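Local coordinates for protein putative NTP pyrophosphohydrolase (Exiguobacterium sibiricum 255-15, PDB 3NL9) that probably hydrolyses nucleoside triphosphates to monophosphates and pyrophosphate, as an all-alpha member of the MazG clan related to phosphoribosyl-ATP pyrophosphohydrolases, at residues R37-W40 with T41-A45; L31-G34 with V35-A38; T58-L61 with A62-T66; Y7-D10 with V11-F14. All coordinates share one frame; numbering follows the deposited sequence.

Contact 1: R37-W40 with T41-A45; sequences RATW and TAEEA. With EDO (1,2-ethanediol), chain B.
The carbonyl oxygen of Arg37 is gripped twice by Thr41, by the backbone N at 3.0 Å and by the side-chain OG1 at 2.7 Å. This is a common way for a threonine to settle inside an alpha-helix, here helix 31-52 of an all-helical MazG-clan fold: with OG1 anti to its own carbonyl carbon (chi1 -52°), the hydroxyl turns back to the carbonyl one turn earlier. The two donors reach the oxygen from opposite faces of the carbonyl plane, and OG1 stands well above that plane. Threonine suits this buried place because the helix itself satisfies its hydroxyl while the residue packs on Phe104 of the second subunit.

Three residues after Trp40, Glu43 runs its extended chain alongside the indole, pointing the same way, with carboxylate and indole planes 55° apart. Its OE1 comes to the edge of the indole, 3.6 Å from Trp40 CD1, while OE2 lies by the methyl of Thr39, whose own hydroxyl is hydrogen-bonded to the carbonyl of Val35. The bond from Glu44 N to Trp40 O is weak at 3.5 Å, in keeping with the wider pi-type turn at 43-45. Beside it a single water donates both to Trp40 O, at 2.9 Å, and to Glu43 OE1, at 2.8 Å.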
loop_
_atom_site.group_PDB
_atom_site.type_symbol
_atom_site.label_atom_id
_atom_site.label_comp_id
_atom_site.label_asym_id
_atom_site.label_seq_id
_atom_site.Cartn_x
_atom_site.Cartn_y
_atom_site.Cartn_z
ATOM N N ARG A 37 -7.749 2.774 -8.662
ATOM C CA ARG A 37 -6.771 2.946 -7.607
ATOM C C ARG A 37 -6.244 1.638 -7.120
ATOM O O ARG A 37 -5.047 1.515 -6.914
ATOM C CB ARG A 37 -7.338 3.802 -6.480
ATOM C CG ARG A 37 -7.655 5.256 -6.996
ATOM C CD ARG A 37 -7.486 6.284 -5.961
ATOM N NE ARG A 37 -6.098 6.326 -5.531
ATOM C CZ ARG A 37 -5.127 7.052 -6.087
ATOM N NH1 ARG A 37 -5.351 7.879 -7.125
ATOM N NH2 ARG A 37 -3.916 6.943 -5.582
ATOM N N ALA A 38 -7.142 0.665 -6.931
ATOM C CA ALA A 38 -6.743 -0.692 -6.539
ATOM C C ALA A 38 -5.771 -1.293 -7.554
ATOM O O ALA A 38 -4.744 -1.871 -7.203
ATOM C CB ALA A 38 -7.998 -1.569 -6.387
ATOM N N THR A 39 -6.100 -1.124 -8.826
ATOM C CA THR A 39 -5.287 -1.611 -9.932
ATOM C C THR A 39 -3.905 -0.955 -9.934
ATOM O O THR A 39 -2.916 -1.665 -9.952
ATOM C CB THR A 39 -6.018 -1.416 -11.297
ATOM O OG1 THR A 39 -7.304 -2.073 -11.232
ATOM C CG2 THR A 39 -5.169 -1.992 -12.453
ATOM N N TRP A 40 -3.831 0.375 -9.852
ATOM C CA TRP A 40 -2.536 1.051 -9.827
ATOM C C TRP A 40 -1.690 0.624 -8.647
ATOM O O TRP A 40 -0.452 0.492 -8.777
ATOM C CB TRP A 40 -2.697 2.558 -9.799
ATOM C CG TRP A 40 -3.411 3.106 -10.990
ATOM C CD1 TRP A 40 -3.354 2.630 -12.260
ATOM C CD2 TRP A 40 -4.247 4.275 -11.040
ATOM N NE1 TRP A 40 -4.123 3.400 -13.091
ATOM C CE2 TRP A 40 -4.676 4.422 -12.378
ATOM C CE3 TRP A 40 -4.667 5.211 -10.088
ATOM C CZ2 TRP A 40 -5.533 5.454 -12.790
ATOM C CZ3 TRP A 40 -5.530 6.247 -10.497
ATOM C CH2 TRP A 40 -5.944 6.356 -11.833
ATOM N N THR A 41 -2.340 0.448 -7.488
ATOM C CA THR A 41 -1.624 0.096 -6.252
ATOM C C THR A 41 -1.013 -1.294 -6.423
ATOM O O THR A 41 0.179 -1.507 -6.144
ATOM C CB THR A 41 -2.568 0.174 -5.006
ATOM O OG1 THR A 41 -3.226 1.460 -4.968
ATOM C CG2 THR A 41 -1.814 -0.055 -3.700
ATOM N N ALA A 42 -1.818 -2.240 -6.898
ATOM C CA ALA A 42 -1.359 -3.616 -7.087
ATOM C C ALA A 42 -0.332 -3.735 -8.232
ATOM O O ALA A 42 0.499 -4.619 -8.203
ATOM C CB ALA A 42 -2.565 -4.555 -7.366
ATOM N N GLU A 43 -0.401 -2.867 -9.249
ATOM C CA GLU A 43 0.624 -2.879 -10.343
ATOM C C GLU A 43 2.007 -2.734 -9.724
ATOM O O GLU A 43 2.974 -3.415 -10.118
ATOM C CB GLU A 43 0.373 -1.757 -11.374
ATOM C CG GLU A 43 -0.722 -2.071 -12.377
ATOM C CD GLU A 43 -1.197 -0.863 -13.216
ATOM O OE1 GLU A 43 -0.692 0.267 -13.047
ATOM O OE2 GLU A 43 -2.090 -1.057 -14.061
ATOM N N GLU A 44 2.084 -1.908 -8.688
ATOM C CA GLU A 44 3.346 -1.708 -7.973
ATOM C C GLU A 44 3.554 -2.719 -6.834
ATOM O O GLU A 44 4.553 -3.436 -6.829
ATOM C CB GLU A 44 3.432 -0.254 -7.500
ATOM C CG GLU A 44 3.475 0.725 -8.672
ATOM C CD GLU A 44 4.826 0.735 -9.397
ATOM O OE1 GLU A 44 5.835 0.197 -8.861
ATOM O OE2 GLU A 44 4.877 1.249 -10.529
ATOM N N ALA A 45 2.606 -2.824 -5.908
ATOM C CA ALA A 45 2.808 -3.676 -4.703
ATOM C C ALA A 45 2.839 -5.167 -5.037
ATOM O O ALA A 45 3.418 -5.952 -4.272
ATOM C CB ALA A 45 1.727 -3.434 -3.678
HETATM C C1 EDO B . -2.164 9.730 -8.561
HETATM O O1 EDO B . -3.238 8.795 -8.804
HETATM C C2 EDO B . -1.398 9.307 -7.299
HETATM O O2 EDO B . -2.264 9.153 -6.155
HETATM O O HOH W 1 0.516 1.872 -11.150
#

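Contact 2: L31-G34 with V35-A38; sequences LDRG and VKRA. With EDO (1,2-ethanediol), chain B.
Arg33 and Arg37, one helical turn apart, bring their guanidinium groups to 3.9 Å between Arg33 NH2 and Arg37 NH1. The two planes are 42° apart, and Arg33 NH2 comes in at the edge of the Arg37 group. They converge on a shared anion: OE2 of Glu111 of the second subunit forms salt bridges with both nitrogens. The other donors of Arg37 are also satisfied, NE by Ser108 OG and NH2 by the carbonyl of Phe104, both of the second subunit. A 1,2-ethanediol, probably from the crystallisation liquor and also hydrogen-bonded to His15 NE2, takes bonds from Arg37 NH1 to its O1 at 2.9 Å and from Arg37 NH2 to its O2 at 2.8 Å. Bends at chi2 (-148°) and chi3 (63°) carry the Arg37 group to these partners, with its CG resting 3.5 Å from Arg33 O.

Along this first part of helix 31-52 the backbone pairs in the alpha-helical pattern, Val35 N with Leu31 O at 2.9 Å, Arg37 N with Arg33 O, and Ala38 N with Gly34 O at 2.8 Å. Leu31 and Val35 form an apolar strip against the second subunit, whereas exposed Lys36 crosses the Arg33 chain at about a right angle, Lys36 CD 4.0 Å from Arg33 NH1. A leucine in place of Arg37 would probably leave Glu111 of the second subunit with one charged mate fewer and the Phe104 carbonyl without this donor. The chemistry implies that charge contributes to the subunit interface here, two arginines converging on one carboxylate beside an apolar strip.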
loop_
_atom_site.group_PDB
_atom_site.type_symbol
_atom_site.label_atom_id
_atom_site.label_comp_id
_atom_site.label_asym_id
_atom_site.label_seq_id
_atom_site.Cartn_x
_atom_site.Cartn_y
_atom_site.Cartn_z
ATOM N N LEU A 31 -17.101 3.364 -6.791
ATOM C CA LEU A 31 -16.551 2.033 -7.124
ATOM C C LEU A 31 -15.670 2.059 -8.381
ATOM O O LEU A 31 -14.605 1.483 -8.383
ATOM C CB LEU A 31 -17.662 0.972 -7.242
ATOM C CG LEU A 31 -17.279 -0.454 -7.678
ATOM C CD1 LEU A 31 -16.266 -1.024 -6.675
ATOM C CD2 LEU A 31 -18.466 -1.370 -7.832
ATOM N N ASP A 32 -16.108 2.726 -9.447
ATOM C CA ASP A 32 -15.324 2.712 -10.689
ATOM C C ASP A 32 -13.975 3.390 -10.523
ATOM O O ASP A 32 -13.000 2.958 -11.101
ATOM C CB ASP A 32 -16.110 3.343 -11.846
ATOM C CG ASP A 32 -17.253 2.451 -12.333
ATOM O OD1 ASP A 32 -17.160 1.206 -12.198
ATOM O OD2 ASP A 32 -18.243 3.006 -12.850
ATOM N N ARG A 33 -13.926 4.441 -9.710
ATOM C CA ARG A 33 -12.685 5.082 -9.320
ATOM C C ARG A 33 -11.830 4.216 -8.389
ATOM O O ARG A 33 -10.609 4.138 -8.544
ATOM C CB ARG A 33 -12.991 6.419 -8.635
ATOM C CG ARG A 33 -11.756 7.252 -8.326
ATOM C CD ARG A 33 -11.108 7.731 -9.608
ATOM N NE ARG A 33 -9.842 8.353 -9.317
ATOM C CZ ARG A 33 -8.968 8.751 -10.228
ATOM N NH1 ARG A 33 -9.221 8.607 -11.531
ATOM N NH2 ARG A 33 -7.836 9.306 -9.821
ATOM N N GLY A 34 -12.467 3.549 -7.413
ATOM C CA GLY A 34 -11.734 2.602 -6.554
ATOM C C GLY A 34 -11.057 1.471 -7.324
ATOM O O GLY A 34 -9.950 1.030 -6.962
ATOM N N VAL A 35 -11.713 0.975 -8.366
ATOM C CA VAL A 35 -11.126 -0.109 -9.178
ATOM C C VAL A 35 -9.787 0.350 -9.796
ATOM O O VAL A 35 -8.809 -0.390 -9.817
ATOM C CB VAL A 35 -12.073 -0.579 -10.282
ATOM C CG1 VAL A 35 -11.340 -1.458 -11.258
ATOM C CG2 VAL A 35 -13.240 -1.369 -9.690
ATOM N N LYS A 36 -9.765 1.590 -10.267
ATOM C CA LYS A 36 -8.576 2.165 -10.863
ATOM C C LYS A 36 -7.443 2.226 -9.834
ATOM O O LYS A 36 -6.347 1.765 -10.100
ATOM C CB LYS A 36 -8.863 3.575 -11.393
ATOM C CG LYS A 36 -9.810 3.617 -12.601
ATOM C CD LYS A 36 -9.918 5.023 -13.165
ATOM C CE LYS A 36 -10.779 5.078 -14.426
ATOM N NZ LYS A 36 -10.464 3.979 -15.396
ATOM N N ARG A 37 -7.749 2.774 -8.662
ATOM C CA ARG A 37 -6.771 2.946 -7.607
ATOM C C ARG A 37 -6.244 1.638 -7.120
ATOM O O ARG A 37 -5.047 1.515 -6.914
ATOM C CB ARG A 37 -7.338 3.802 -6.480
ATOM C CG ARG A 37 -7.655 5.256 -6.996
ATOM C CD ARG A 37 -7.486 6.284 -5.961
ATOM N NE ARG A 37 -6.098 6.326 -5.531
ATOM C CZ ARG A 37 -5.127 7.052 -6.087
ATOM N NH1 ARG A 37 -5.351 7.879 -7.125
ATOM N NH2 ARG A 37 -3.916 6.943 -5.582
ATOM N N ALA A 38 -7.142 0.665 -6.931
ATOM C CA ALA A 38 -6.743 -0.692 -6.539
ATOM C C ALA A 38 -5.771 -1.293 -7.554
ATOM O O ALA A 38 -4.744 -1.871 -7.203
ATOM C CB ALA A 38 -7.998 -1.569 -6.387
HETATM C C1 EDO B . -2.164 9.730 -8.561
HETATM O O1 EDO B . -3.238 8.795 -8.804
HETATM C C2 EDO B . -1.398 9.307 -7.299
HETATM O O2 EDO B . -2.264 9.153 -6.155
#

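Contact 3: T58-L61 with A62-T66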
loop_
_atom_site.group_PDB
_atom_site.type_symbol
_atom_site.label_atom_id
_atom_site.label_comp_id
_atom_site.label_asym_id
_atom_site.label_seq_id
_atom_site.Cartn_x
_atom_site.Cartn_y
_atom_site.Cartn_z
ATOM N N THR A 58 10.288 -18.377 -14.892
ATOM C CA THR A 58 9.698 -19.518 -14.173
ATOM C C THR A 58 9.329 -19.139 -12.722
ATOM O O THR A 58 8.193 -19.393 -12.273
ATOM C CB THR A 58 10.639 -20.718 -14.217
ATOM O OG1 THR A 58 10.887 -21.086 -15.592
ATOM C CG2 THR A 58 10.056 -21.920 -13.458
ATOM N N GLU A 59 10.276 -18.516 -12.011
ATOM C CA GLU A 59 10.048 -17.992 -10.633
ATOM C C GLU A 59 8.887 -17.045 -10.608
ATOM O O GLU A 59 8.014 -17.100 -9.734
ATOM C CB GLU A 59 11.275 -17.202 -10.115
ATOM C CG GLU A 59 12.405 -18.089 -9.642
ATOM C CD GLU A 59 13.379 -17.413 -8.700
ATOM O OE1 GLU A 59 13.524 -16.156 -8.692
ATOM O OE2 GLU A 59 14.024 -18.172 -7.954
ATOM N N PHE A 60 8.923 -16.115 -11.552
ATOM C CA PHE A 60 8.028 -14.992 -11.524
ATOM C C PHE A 60 6.584 -15.467 -11.757
ATOM O O PHE A 60 5.670 -15.096 -11.021
ATOM C CB PHE A 60 8.478 -13.961 -12.549
ATOM C CG PHE A 60 7.526 -12.842 -12.724
ATOM C CD1 PHE A 60 7.098 -12.121 -11.634
ATOM C CD2 PHE A 60 7.064 -12.498 -13.990
ATOM C CE1 PHE A 60 6.222 -11.083 -11.777
ATOM C CE2 PHE A 60 6.168 -11.460 -14.142
ATOM C CZ PHE A 60 5.751 -10.751 -13.044
ATOM N N LEU A 61 6.413 -16.320 -12.752
ATOM C CA LEU A 61 5.112 -16.882 -13.054
ATOM C C LEU A 61 4.572 -17.735 -11.892
ATOM O O LEU A 61 3.371 -17.655 -11.575
ATOM C CB LEU A 61 5.167 -17.674 -14.381
ATOM C CG LEU A 61 5.260 -16.816 -15.641
ATOM C CD1 LEU A 61 5.189 -17.662 -16.925
ATOM C CD2 LEU A 61 4.171 -15.730 -15.585
ATOM N N ALA A 62 5.440 -18.510 -11.225
ATOM C CA ALA A 62 4.990 -19.324 -10.081
ATOM C C ALA A 62 4.508 -18.407 -8.943
ATOM O O ALA A 62 3.519 -18.709 -8.288
ATOM C CB ALA A 62 6.097 -20.297 -9.601
ATOM N N ALA A 63 5.169 -17.261 -8.768
ATOM C CA ALA A 63 4.846 -16.309 -7.704
ATOM C C ALA A 63 3.506 -15.626 -8.029
ATOM O O ALA A 63 2.653 -15.456 -7.144
ATOM C CB ALA A 63 5.970 -15.257 -7.556
ATOM N N ILE A 64 3.325 -15.261 -9.305
ATOM C CA ILE A 64 2.091 -14.610 -9.744
ATOM C C ILE A 64 0.925 -15.589 -9.566
ATOM O O ILE A 64 -0.096 -15.211 -9.039
ATOM C CB ILE A 64 2.205 -14.056 -11.193
ATOM C CG1 ILE A 64 3.055 -12.762 -11.214
ATOM C CG2 ILE A 64 0.844 -13.858 -11.824
ATOM C CD1 ILE A 64 2.449 -11.515 -10.565
ATOM N N GLU A 65 1.083 -16.846 -9.968
ATOM C CA GLU A 65 -0.004 -17.827 -9.788
ATOM C C GLU A 65 -0.359 -18.070 -8.317
ATOM O O GLU A 65 -1.531 -18.176 -7.963
ATOM C CB GLU A 65 0.336 -19.139 -10.502
ATOM C CG GLU A 65 0.311 -18.978 -12.027
ATOM C CD GLU A 65 -1.065 -18.553 -12.529
ATOM O OE1 GLU A 65 -2.074 -19.130 -12.053
ATOM O OE2 GLU A 65 -1.139 -17.628 -13.370
ATOM N N THR A 66 0.649 -18.103 -7.460
ATOM C CA THR A 66 0.414 -18.258 -6.020
ATOM C C THR A 66 -0.363 -17.072 -5.470
ATOM O O THR A 66 -1.285 -17.257 -4.648
ATOM C CB THR A 66 1.733 -18.441 -5.284
ATOM O OG1 THR A 66 2.363 -19.620 -5.776
ATOM C CG2 THR A 66 1.533 -18.557 -3.757
#
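Ile64 lies alongside Phe60, one turn earlier on helix 57-79, with both side chains pointing the same way. From its CB, 3.6 Å from the carbonyl oxygen of Phe60, the isoleucine branches. CG1, set beside the backbone N by a chi1 of -75°, moves over one face of the phenyl ring, meeting Phe60 CE1 at 3.6 Å. This is a CH-pi contact, with Ile64 CG1 4.1 Å from the Phe60 ring centroid and 29° off the normal. The terminal CD1 of Ile64 reaches the same rim, 4.0 Å from Phe60 CE1.

The ring reaches Ile64 because Phe60 CG is anti to the backbone N (chi1 173°), and it also meets His51 edge-to-face and packs on Leu79 of the second subunit. Replacing Phe60 by alanine would probably open a gap beside Ile64 CG1 and leave His51 without its aromatic mate.

Small Ala63 lets Val35 of the second subunit come close. Thr66 OG1 bonds back to Ala62 O at 2.9 Å, sharing that oxygen with its own backbone N. The whole is typical of an amphipathic alpha-helix, whose i, i+4 apolar pair is buried within an all-helical dimer.

Contact 4: Y7-D10 with V11-F14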
loop_
_atom_site.group_PDB
_atom_site.type_symbol
_atom_site.label_atom_id
_atom_site.label_comp_id
_atom_site.label_asym_id
_atom_site.label_seq_id
_atom_site.Cartn_x
_atom_site.Cartn_y
_atom_site.Cartn_z
ATOM N N TYR A 7 3.604 12.435 4.470
ATOM C CA TYR A 7 3.173 11.647 3.331
ATOM C C TYR A 7 1.856 12.106 2.766
ATOM O O TYR A 7 1.748 12.344 1.561
ATOM C CB TYR A 7 3.042 10.171 3.712
ATOM C CG TYR A 7 4.329 9.516 4.162
ATOM C CD1 TYR A 7 5.341 9.214 3.258
ATOM C CD2 TYR A 7 4.534 9.182 5.487
ATOM C CE1 TYR A 7 6.536 8.598 3.680
ATOM C CE2 TYR A 7 5.716 8.583 5.910
ATOM C CZ TYR A 7 6.708 8.283 5.009
ATOM O OH TYR A 7 7.870 7.667 5.464
ATOM N N TYR A 8 0.844 12.227 3.637
ATOM C CA TYR A 8 -0.503 12.557 3.182
ATOM C C TYR A 8 -0.557 13.972 2.589
ATOM O O TYR A 8 -1.188 14.201 1.544
ATOM C CB TYR A 8 -1.511 12.398 4.357
ATOM C CG TYR A 8 -2.932 12.825 4.017
ATOM C CD1 TYR A 8 -3.768 12.035 3.223
ATOM C CD2 TYR A 8 -3.416 14.047 4.446
ATOM C CE1 TYR A 8 -5.088 12.462 2.909
ATOM C CE2 TYR A 8 -4.698 14.469 4.143
ATOM C CZ TYR A 8 -5.531 13.678 3.373
ATOM O OH TYR A 8 -6.811 14.130 3.095
ATOM N N GLN A 9 0.060 14.938 3.262
ATOM C CA GLN A 9 0.050 16.326 2.751
ATOM C C GLN A 9 0.811 16.420 1.423
ATOM O O GLN A 9 0.395 17.148 0.544
ATOM C CB GLN A 9 0.602 17.308 3.776
ATOM C CG GLN A 9 -0.324 17.435 5.040
ATOM C CD GLN A 9 -1.719 17.953 4.717
ATOM O OE1 GLN A 9 -1.898 18.748 3.783
ATOM N NE2 GLN A 9 -2.717 17.531 5.510
ATOM N N ASP A 10 1.874 15.629 1.269
ATOM C CA ASP A 10 2.686 15.640 0.027
ATOM C C ASP A 10 1.882 15.096 -1.165
ATOM O O ASP A 10 1.812 15.718 -2.220
ATOM C CB ASP A 10 3.962 14.821 0.219
ATOM C CG ASP A 10 5.066 15.572 1.024
ATOM O OD1 ASP A 10 4.940 16.773 1.300
ATOM O OD2 ASP A 10 6.071 14.935 1.383
ATOM N N VAL A 11 1.192 13.963 -0.984
ATOM C CA VAL A 11 0.318 13.454 -2.049
ATOM C C VAL A 11 -0.879 14.350 -2.281
ATOM O O VAL A 11 -1.303 14.521 -3.404
ATOM C CB VAL A 11 -0.175 12.027 -1.822
ATOM C CG1 VAL A 11 -1.079 11.565 -3.026
ATOM C CG2 VAL A 11 0.987 11.134 -1.682
ATOM N N LYS A 12 -1.436 14.918 -1.211
ATOM C CA LYS A 12 -2.538 15.853 -1.366
ATOM C C LYS A 12 -2.107 17.023 -2.249
ATOM O O LYS A 12 -2.829 17.467 -3.162
ATOM C CB LYS A 12 -2.992 16.330 0.013
ATOM C CG LYS A 12 -4.207 17.231 -0.033
ATOM C CD LYS A 12 -4.755 17.473 1.355
ATOM C CE LYS A 12 -5.803 18.574 1.301
ATOM N NZ LYS A 12 -6.571 18.652 2.561
ATOM N N GLN A 13 -0.917 17.515 -1.978
ATOM C CA GLN A 13 -0.298 18.565 -2.790
ATOM C C GLN A 13 -0.139 18.147 -4.288
ATOM O O GLN A 13 -0.473 18.896 -5.192
ATOM C CB GLN A 13 1.089 18.816 -2.209
ATOM C CG GLN A 13 1.953 19.687 -3.070
ATOM C CD GLN A 13 1.626 21.077 -2.850
ATOM O OE1 GLN A 13 2.050 21.649 -1.830
ATOM N NE2 GLN A 13 0.812 21.661 -3.755
ATOM N N PHE A 14 0.407 16.957 -4.517
ATOM C CA PHE A 14 0.541 16.416 -5.875
ATOM C C PHE A 14 -0.836 16.399 -6.561
ATOM O O PHE A 14 -0.986 16.884 -7.686
ATOM C CB PHE A 14 1.180 15.019 -5.843
ATOM C CG PHE A 14 1.329 14.378 -7.235
ATOM C CD1 PHE A 14 2.238 14.883 -8.152
ATOM C CD2 PHE A 14 0.510 13.341 -7.623
ATOM C CE1 PHE A 14 2.364 14.316 -9.428
ATOM C CE2 PHE A 14 0.614 12.789 -8.892
ATOM C CZ PHE A 14 1.541 13.268 -9.783
HETATM O O HOH W 2 -7.841 16.399 4.121
#
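Tyr8 and Lys12 slant across each other one turn apart, Lys12 CD lying 4.1 Å from Tyr8 CE2. Both leave the backbone with CG anti to N (chi1 175° and -176°). Lys12 then stays fully extended, and this carries its amino group towards the phenol oxygen. One water joins the two ends: it accepts from Lys12 NZ at 3.0 Å and is hydrogen-bonded to Tyr8 OH at 2.7 Å, in the plane of the ring. A long aliphatic chain with a charged tip suits this place, since CD passes close to the ring while NZ reaches the water.

Gln9, three residues before Lys12, runs alongside it, Gln9 OE1 4.0 Å from Lys12 CD. These residues belong to helix 7-17, the first of the all-helical fold, and regular backbone bonds such as Lys12 N to Tyr8 O at 2.9 Å hold their spacing. Away from this group, Val11 brings its CG2 to 3.5 Å from Tyr7 O and packs on Phe120 of helix 117-128, the apolar valine suiting a buried spot against that ring. Tyr7 meets Phe120 edge-to-face, and Asp10 O accepts a second bond from Gln124 besides that of Phe14 N.

How the contacts relate
Contacts 1 and 2 are overlapping parts of helix 31-52, share Arg37 and Ala38, and touch where Trp40 packs on Arg33. The centre of contact 1 lies about 6 Å from the centre of the chain, that of contact 3, on helix 57-79, about 22 Å. Half the touching residues of contact 1 are buried and none fully exposed, while contact 3 has three exposed. Contact 4, on helix 7-17, is across the chain's centre from contact 3, their centres about 34 Å apart. All four reach the second subunit: by charge and hydrogen bonds, besides packing, at contacts 1 and 2; by packing at contacts 3 and 4. Contact 3 also meets contact 2 across the dimer, through Ala63 against Val35 of the second subunit.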